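Local coordinates for protein peptidoglycan glycosyltransferase (Eggerthella lenta, PDB 4MNR) that is a penicillin-binding protein, carrying an N-terminal dimerisation-type domain ahead of a large domain of the beta-lactamase-like fold, at residues A[235-240]-A[376-381]. Sequence-based numbering, arbitrary orientation.
Sequences QATELS and DVLLGV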
loop_
_atom_site.group_PDB
_atom_site.type_symbol
_atom_site.label_atom_id
_atom_site.label_comp_id
_atom_site.label_asym_id
_atom_site.label_seq_id
_atom_site.Cartn_x
_atom_site.Cartn_y
_atom_site.Cartn_z
ATOM N N GLN A 235 -1.641 -24.267 -3.968
ATOM C CA GLN A 235 -2.940 -24.391 -3.310
ATOM C C GLN A 235 -2.954 -23.688 -1.963
ATOM O O GLN A 235 -3.959 -23.089 -1.587
ATOM C CB GLN A 235 -3.331 -25.859 -3.122
ATOM C CG GLN A 235 -3.577 -26.599 -4.423
ATOM C CD GLN A 235 -3.632 -28.123 -4.246
ATOM O OE1 GLN A 235 -3.097 -28.683 -3.281
ATOM N NE2 GLN A 235 -4.275 -28.798 -5.195
ATOM N N ALA A 236 -1.836 -23.766 -1.239
ATOM C CA ALA A 236 -1.729 -23.118 0.064
ATOM C C ALA A 236 -1.770 -21.594 -0.075
ATOM O O ALA A 236 -2.224 -20.905 0.819
ATOM C CB ALA A 236 -0.467 -23.549 0.781
ATOM N N THR A 237 -1.308 -21.077 -1.206
ATOM C CA THR A 237 -1.395 -19.647 -1.467
ATOM C C THR A 237 -2.851 -19.308 -1.786
ATOM O O THR A 237 -3.379 -18.315 -1.288
ATOM C CB THR A 237 -0.486 -19.234 -2.639
ATOM O OG1 THR A 237 0.847 -19.683 -2.379
ATOM C CG2 THR A 237 -0.471 -17.711 -2.813
ATOM N N GLU A 238 -3.497 -20.135 -2.606
ATOM C CA GLU A 238 -4.914 -19.927 -2.930
ATOM C C GLU A 238 -5.813 -19.903 -1.696
ATOM O O GLU A 238 -6.713 -19.062 -1.605
ATOM C CB GLU A 238 -5.424 -20.963 -3.930
ATOM C CG GLU A 238 -4.712 -20.912 -5.273
ATOM C CD GLU A 238 -5.176 -22.006 -6.229
ATOM O OE1 GLU A 238 -5.982 -22.867 -5.816
ATOM O OE2 GLU A 238 -4.738 -21.999 -7.402
ATOM N N LEU A 239 -5.566 -20.819 -0.757
ATOM C CA LEU A 239 -6.386 -20.951 0.440
ATOM C C LEU A 239 -5.865 -20.078 1.578
ATOM O O LEU A 239 -6.504 -19.968 2.627
ATOM C CB LEU A 239 -6.422 -22.411 0.901
ATOM C CG LEU A 239 -7.172 -23.369 -0.029
ATOM C CD1 LEU A 239 -7.039 -24.812 0.451
ATOM C CD2 LEU A 239 -8.634 -22.959 -0.124
ATOM N N SER A 240 -4.699 -19.478 1.362
ATOM C CA SER A 240 -4.004 -18.682 2.375
ATOM C C SER A 240 -3.728 -19.444 3.681
ATOM O O SER A 240 -4.104 -18.995 4.761
ATOM C CB SER A 240 -4.766 -17.394 2.673
ATOM O OG SER A 240 -3.858 -16.413 3.141
ATOM N N ASP A 376 1.269 -16.061 -11.798
ATOM C CA ASP A 376 0.430 -17.201 -12.170
ATOM C C ASP A 376 -0.274 -17.825 -10.948
ATOM O O ASP A 376 -1.438 -18.243 -11.029
ATOM C CB ASP A 376 1.251 -18.256 -12.909
ATOM C CG ASP A 376 1.618 -17.833 -14.335
ATOM O OD1 ASP A 376 1.020 -16.865 -14.863
ATOM O OD2 ASP A 376 2.507 -18.482 -14.933
ATOM N N VAL A 377 0.432 -17.902 -9.827
ATOM C CA VAL A 377 -0.185 -18.412 -8.599
ATOM C C VAL A 377 -1.267 -17.448 -8.103
ATOM O O VAL A 377 -2.335 -17.874 -7.659
ATOM C CB VAL A 377 0.865 -18.632 -7.487
ATOM C CG1 VAL A 377 0.186 -19.027 -6.171
ATOM C CG2 VAL A 377 1.849 -19.699 -7.910
ATOM N N LEU A 378 -0.997 -16.146 -8.202
ATOM C CA LEU A 378 -1.969 -15.142 -7.763
ATOM C C LEU A 378 -3.214 -15.069 -8.658
ATOM O O LEU A 378 -4.300 -14.670 -8.213
ATOM C CB LEU A 378 -1.314 -13.766 -7.637
ATOM C CG LEU A 378 -0.163 -13.700 -6.629
ATOM C CD1 LEU A 378 0.327 -12.268 -6.472
ATOM C CD2 LEU A 378 -0.569 -14.279 -5.273
ATOM N N LEU A 379 -3.073 -15.458 -9.923
ATOM C CA LEU A 379 -4.244 -15.580 -10.777
ATOM C C LEU A 379 -5.122 -16.675 -10.193
ATOM O O LEU A 379 -6.347 -16.561 -10.160
ATOM C CB LEU A 379 -3.830 -15.906 -12.219
ATOM C CG LEU A 379 -4.955 -16.058 -13.239
ATOM C CD1 LEU A 379 -5.890 -14.853 -13.217
ATOM C CD2 LEU A 379 -4.352 -16.239 -14.627
ATOM N N GLY A 380 -4.479 -17.732 -9.698
ATOM C CA GLY A 380 -5.183 -18.830 -9.067
ATOM C C GLY A 380 -5.944 -18.436 -7.815
ATOM O O GLY A 380 -6.994 -19.005 -7.515
ATOM N N VAL A 381 -5.402 -17.476 -7.062
ATOM C CA VAL A 381 -6.070 -16.994 -5.865
ATOM C C VAL A 381 -7.438 -16.438 -6.229
ATOM O O VAL A 381 -8.438 -16.704 -5.552
ATOM C CB VAL A 381 -5.239 -15.891 -5.175
ATOM C CG1 VAL A 381 -6.056 -15.219 -4.079
ATOM C CG2 VAL A 381 -3.952 -16.491 -4.606
HETATM O O HOH W 1 -2.511 -20.846 -7.838
#
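Helices 235-239 and 376-381 cross at -44° with their axes 8.5 Å apart, drawing nearest at E238 and V381, whose CA atoms lie 4.3 Å from each other. T237 and V377 meet at about a right angle, T237 CB lying 3.6 Å from V377 CG1. With CG2 anti to the backbone N, T237 points this methyl at the valine pair, touching V377 CG1 and lying 4.1 Å from V381 CG2. Its OG1 turns back into its own helix and is hydrogen-bonded to L233 O. V381 CG2 also rests against the backbone of the other helix, 3.8 Å from T237 O. On the flank of this apolar patch E238 runs out extended beyond CG along the bare backbone of G380, with E238 OE2 3.6 Å from G380 CA. One water links E238 OE2 to V377 O, donating to V377 O at 3.0 Å; its leg to E238 OE2, at 2.5 Å, is unusually short and its geometry doubtful. Helix 235-239 ends in a Schellman motif with S240 as C-prime residue. S240 opens the SxN motif of penicillin-binding proteins, and its OG is hydrogen-bonded to K188 NZ and K400 NZ, from the SxxK and KTG motifs. The helix leading into SxN is thus the one packed on helix 368-384, which puts the contact next to residues of all three motifs. T237 and V377 both touch L192 of helix 188-197, helix 242-263 adds F245 against T237, and L378 bonds through its backbone to G399 at the edge strand 398-406, tying helix 368-384 to the five-stranded antiparallel sheet.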